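Local coordinates for beta-agarase D (Zobellia galactanivorans, PDB 4ASM), which cleaves the beta-1,4 linkages of agarose in random, endo fashion with retention of anomeric configuration, and is seen here as its family GH16 catalytic domain, at residues P41-V46 against M80-A85; A120-N125 against I322-D327. All coordinates share one frame; numbering follows the deposited sequence.

Contact 1 (P41-V46 against M80-A85); sequences PTNNVV and MQNHVA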
# COMPACT_ATOMS: atom_id res chain seq x y z
N PRO A 41 -8.50 -18.14 -13.23
CA PRO A 41 -9.35 -17.58 -12.21
C PRO A 41 -10.48 -18.53 -11.84
O PRO A 41 -10.96 -19.30 -12.70
CB PRO A 41 -9.92 -16.31 -12.87
CG PRO A 41 -9.80 -16.56 -14.34
CD PRO A 41 -8.56 -17.36 -14.49
N THR A 42 -10.91 -18.48 -10.59
CA THR A 42 -11.96 -19.35 -10.07
C THR A 42 -12.76 -18.62 -8.99
O THR A 42 -12.18 -17.82 -8.24
CB THR A 42 -11.37 -20.68 -9.50
OG1 THR A 42 -12.41 -21.45 -8.90
CG2 THR A 42 -10.29 -20.40 -8.46
N ASN A 43 -14.05 -18.92 -8.90
CA ASN A 43 -14.94 -18.44 -7.82
C ASN A 43 -14.61 -19.07 -6.47
O ASN A 43 -15.03 -18.57 -5.43
CB ASN A 43 -16.42 -18.77 -8.13
CG ASN A 43 -17.04 -17.90 -9.22
OD1 ASN A 43 -16.80 -16.70 -9.31
ND2 ASN A 43 -17.88 -18.53 -10.06
N ASN A 44 -13.91 -20.21 -6.48
CA ASN A 44 -13.59 -20.89 -5.24
C ASN A 44 -12.44 -20.21 -4.52
O ASN A 44 -11.55 -19.65 -5.17
CB ASN A 44 -13.26 -22.35 -5.49
CG ASN A 44 -14.38 -23.09 -6.18
OD1 ASN A 44 -15.55 -22.90 -5.85
ND2 ASN A 44 -14.04 -23.89 -7.18
N VAL A 45 -12.46 -20.26 -3.20
CA VAL A 45 -11.31 -19.83 -2.40
C VAL A 45 -10.27 -20.93 -2.48
O VAL A 45 -10.51 -22.06 -2.02
CB VAL A 45 -11.67 -19.60 -0.93
CG1 VAL A 45 -10.42 -19.17 -0.15
CG2 VAL A 45 -12.76 -18.56 -0.82
N VAL A 46 -9.13 -20.62 -3.09
CA VAL A 46 -8.08 -21.60 -3.32
C VAL A 46 -6.69 -21.00 -3.08
O VAL A 46 -6.48 -19.78 -3.15
CB VAL A 46 -8.12 -22.17 -4.77
CG1 VAL A 46 -9.45 -22.85 -5.07
CG2 VAL A 46 -7.84 -21.06 -5.79
N MET A 80 -13.70 -10.18 -4.93
CA MET A 80 -14.23 -11.36 -5.59
C MET A 80 -13.12 -12.34 -5.94
O MET A 80 -12.09 -11.96 -6.52
CB MET A 80 -15.00 -10.96 -6.86
CG MET A 80 -15.98 -12.04 -7.29
SD MET A 80 -16.97 -11.50 -8.65
CE MET A 80 -17.77 -13.02 -9.03
N GLN A 81 -13.33 -13.60 -5.60
CA GLN A 81 -12.32 -14.63 -5.80
C GLN A 81 -11.87 -14.70 -7.25
O GLN A 81 -10.68 -14.88 -7.52
CB GLN A 81 -12.82 -16.00 -5.33
CG GLN A 81 -12.49 -16.34 -3.87
CD GLN A 81 -13.12 -15.37 -2.87
OE1 GLN A 81 -14.30 -15.49 -2.52
NE2 GLN A 81 -12.34 -14.38 -2.42
N ASN A 82 -12.82 -14.59 -8.19
CA ASN A 82 -12.48 -14.85 -9.60
C ASN A 82 -11.86 -13.67 -10.34
O ASN A 82 -11.67 -13.73 -11.56
CB ASN A 82 -13.66 -15.46 -10.38
CG ASN A 82 -14.72 -14.44 -10.70
OD1 ASN A 82 -14.65 -13.27 -10.29
ND2 ASN A 82 -15.73 -14.87 -11.45
N HIS A 83 -11.54 -12.60 -9.60
CA HIS A 83 -10.86 -11.42 -10.18
C HIS A 83 -9.34 -11.46 -9.93
O HIS A 83 -8.69 -10.42 -9.80
CB HIS A 83 -11.49 -10.12 -9.64
CG HIS A 83 -12.77 -9.76 -10.33
ND1 HIS A 83 -13.74 -10.69 -10.66
CD2 HIS A 83 -13.21 -8.58 -10.82
CE1 HIS A 83 -14.73 -10.09 -11.29
NE2 HIS A 83 -14.43 -8.80 -11.40
N VAL A 84 -8.79 -12.67 -9.92
CA VAL A 84 -7.38 -12.94 -9.65
C VAL A 84 -6.97 -14.05 -10.60
O VAL A 84 -7.65 -15.05 -10.71
CB VAL A 84 -7.19 -13.50 -8.21
CG1 VAL A 84 -5.74 -13.91 -7.98
CG2 VAL A 84 -7.65 -12.48 -7.15
N ALA A 85 -5.86 -13.84 -11.31
CA ALA A 85 -5.29 -14.91 -12.15
C ALA A 85 -3.78 -14.70 -12.27
O ALA A 85 -3.26 -13.62 -11.97
CB ALA A 85 -5.92 -14.88 -13.53
O HOH W 1 -9.18 -16.66 -8.96
O HOH W 2 -15.64 -15.29 -7.61
O HOH W 3 -15.77 -17.65 -2.97

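Contact 2 (A120-N125 against I322-D327); sequences AGCITN and IINVED. With IMD (imidazole), chain C.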
# COMPACT_ATOMS: atom_id res chain seq x y z
N ALA A 120 -13.60 -6.53 -7.35
CA ALA A 120 -12.14 -6.43 -7.47
C ALA A 120 -11.43 -7.61 -6.82
O ALA A 120 -11.92 -8.17 -5.87
CB ALA A 120 -11.66 -5.13 -6.82
N GLY A 121 -10.24 -7.92 -7.29
CA GLY A 121 -9.51 -9.03 -6.68
C GLY A 121 -8.70 -8.61 -5.45
O GLY A 121 -8.34 -7.44 -5.28
N CYS A 122 -8.38 -9.59 -4.62
CA CYS A 122 -7.58 -9.39 -3.42
C CYS A 122 -6.92 -10.71 -3.10
O CYS A 122 -7.60 -11.74 -3.09
CB CYS A 122 -8.49 -8.97 -2.25
SG CYS A 122 -7.58 -8.52 -0.75
N ILE A 123 -5.61 -10.69 -2.86
CA ILE A 123 -4.89 -11.91 -2.51
C ILE A 123 -4.04 -11.69 -1.28
O ILE A 123 -3.64 -10.56 -0.97
CB ILE A 123 -4.00 -12.43 -3.68
CG1 ILE A 123 -2.80 -11.52 -3.90
CG2 ILE A 123 -4.83 -12.58 -4.94
CD1 ILE A 123 -1.85 -12.05 -4.99
N THR A 124 -3.72 -12.80 -0.61
CA THR A 124 -2.84 -12.81 0.56
C THR A 124 -1.74 -13.87 0.35
O THR A 124 -2.03 -14.98 -0.10
CB THR A 124 -3.64 -13.23 1.79
OG1 THR A 124 -4.73 -12.31 1.99
CG2 THR A 124 -2.78 -13.21 3.03
N ASN A 125 -0.49 -13.51 0.66
CA ASN A 125 0.65 -14.43 0.61
C ASN A 125 0.64 -15.35 1.81
O ASN A 125 0.27 -14.95 2.93
CB ASN A 125 1.95 -13.60 0.51
CG ASN A 125 3.14 -14.40 0.02
OD1 ASN A 125 3.76 -14.06 -1.01
ND2 ASN A 125 3.50 -15.40 0.75
N ILE A 322 -0.43 -8.46 1.12
CA ILE A 322 -1.70 -8.39 0.40
C ILE A 322 -1.51 -7.57 -0.87
O ILE A 322 -0.85 -6.52 -0.88
CB ILE A 322 -2.80 -7.74 1.28
CG1 ILE A 322 -3.00 -8.59 2.57
CG2 ILE A 322 -4.09 -7.59 0.50
CD1 ILE A 322 -3.90 -7.98 3.61
N ILE A 323 -2.07 -8.06 -1.97
CA ILE A 323 -2.11 -7.28 -3.20
C ILE A 323 -3.55 -7.19 -3.60
O ILE A 323 -4.27 -8.20 -3.59
CB ILE A 323 -1.26 -7.91 -4.33
CG1 ILE A 323 0.19 -8.04 -3.87
CG2 ILE A 323 -1.38 -7.05 -5.61
CD1 ILE A 323 1.08 -8.76 -4.87
N ASN A 324 -4.02 -5.99 -3.93
CA ASN A 324 -5.42 -5.85 -4.31
C ASN A 324 -5.71 -4.59 -5.12
O ASN A 324 -4.82 -3.78 -5.36
CB ASN A 324 -6.38 -5.94 -3.09
CG ASN A 324 -6.41 -4.67 -2.23
OD1 ASN A 324 -6.03 -3.60 -2.67
ND2 ASN A 324 -6.93 -4.79 -1.01
N VAL A 325 -6.97 -4.46 -5.51
CA VAL A 325 -7.50 -3.23 -6.08
C VAL A 325 -8.65 -2.80 -5.16
O VAL A 325 -9.38 -3.65 -4.64
CB VAL A 325 -7.97 -3.49 -7.53
CG1 VAL A 325 -8.95 -2.39 -8.03
CG2 VAL A 325 -6.74 -3.65 -8.44
N GLU A 326 -8.81 -1.49 -4.96
CA GLU A 326 -9.87 -0.95 -4.10
C GLU A 326 -10.54 0.27 -4.69
O GLU A 326 -9.87 1.13 -5.26
CB GLU A 326 -9.33 -0.56 -2.72
CG GLU A 326 -8.87 -1.75 -1.90
CD GLU A 326 -8.23 -1.35 -0.58
OE1 GLU A 326 -8.28 -0.15 -0.21
OE2 GLU A 326 -7.70 -2.25 0.11
N ASP A 327 -11.86 0.33 -4.51
CA ASP A 327 -12.65 1.53 -4.70
C ASP A 327 -12.92 2.09 -3.30
O ASP A 327 -13.84 1.66 -2.60
CB ASP A 327 -13.96 1.15 -5.41
CG ASP A 327 -14.70 2.34 -5.98
OD1 ASP A 327 -14.42 3.48 -5.56
OD2 ASP A 327 -15.59 2.14 -6.84
N1 IMD C . -4.20 -0.12 2.69
C2 IMD C . -5.22 -0.95 2.39
N3 IMD C . -5.66 -0.67 1.15
C4 IMD C . -4.92 0.34 0.64
C5 IMD C . -3.99 0.68 1.62

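Contact 1 (P41-V46 against M80-A85)
The type I beta turn M80-H83, which leads from strand 77-79 into strand 84-87, is the element that P41-V46 lies against, with the carbonyl O of T42 and N43 resting on Q81 and N82. Three waters bridge the two segments. The first accepts from T42 N at 3.0 Å and can give protons to Q81 O and V84 O, although more acceptors surround it than it can serve at once. A second bridges N43 OD1 to the backbone N of N82, and a third donates to both N43 O and Q81 OE1, the latter at 2.7 Å. Q81 carries the middle of the contact. Its CB lies on N43 O at 3.4 Å and CG is 3.8 Å from V45 CG2; the bend at chi2 (61°) then turns the amide, whose NE2 is held by the backbone O of N58. N58 also bonds N44 O and V46 N, and fixes both sides of this corner. P41 closes the other end: its CB sits 3.4 Å from V84 O, its CD is 3.7 Å from A85 CB, and W94 touches both P41 and A85. The loop keeps its own shape through an ST turn, in which N44 N donates to T42 OG1 at 3.1 Å; chi1 of T42, 175°, sets the hydroxyl opposite its own N and toward that donor. M80-A85 is assigned by similarity to substrate binding, and the whole is a water-bridged packing of a loop on a beta turn at the surface of the GH16 beta-jelly-roll fold.

Contact 2 (A120-N125 against I322-D327)
I123 and I323 form the hydrogen-bonded pair at the middle of two antiparallel strands: I123 N reaches I323 O at 2.9 Å, and I323 N returns to I123 O at 3.1 Å. One further bond, V325 N to G121 O at 3.3 Å, continues the pairing toward A120, whose CB meets V325 CG1 at 4.0 Å. On the face of I123 and I323 the two side chains run side by side, I123 CG1 3.9 Å from I323 CB, with W56 touching both. The other face carries C122, T124, I322 and N324; C122 SG lies 3.8 Å from I322 CG2 and borders CB of N324. N324 CG sits between its backbone N and carbonyl carbon (chi1 77°), and from there ND2 donates to the anti lone pair of E326 OE2 at 2.9 Å, the carboxylate oxygen 17° out of the amide plane. The same OE2 accepts at 2.8 Å (167°) from N3 of an imidazole, probably from the crystallisation liquor, which also bonds E160, the nucleophile by similarity. W79 and W151 pack on both N324 and E326. Cutting E326 back to an alanine removes the carboxylate, which would probably leave N324 ND2 without this acceptor and the E160-bound imidazole without its second partner. A buried strand pair thus presents a carboxylate oriented by its neighbouring amide, consistent with the substrate-binding role assigned to E326 by similarity.

Overall arrangement
Along the chain the two follow one another, both segments of contact 1 coming before those of contact 2, yet their centres lie about 11 Å apart. Strand 112-125 connects them: it runs parallel to strand 77-79, which leads into the turn of contact 1, and antiparallel to strand 320-326, its partner in contact 2. They touch directly, M80 N lying 2.8 Å from A120 O, a probable hydrogen bond, while V84 CG1 packs on I123 CG2 at 3.4 Å. From exposed loop to buried strands, the pair crosses this side of the GH16 domain, linking an outer turn to the strand that bears E326, a substrate-binding residue by similarity.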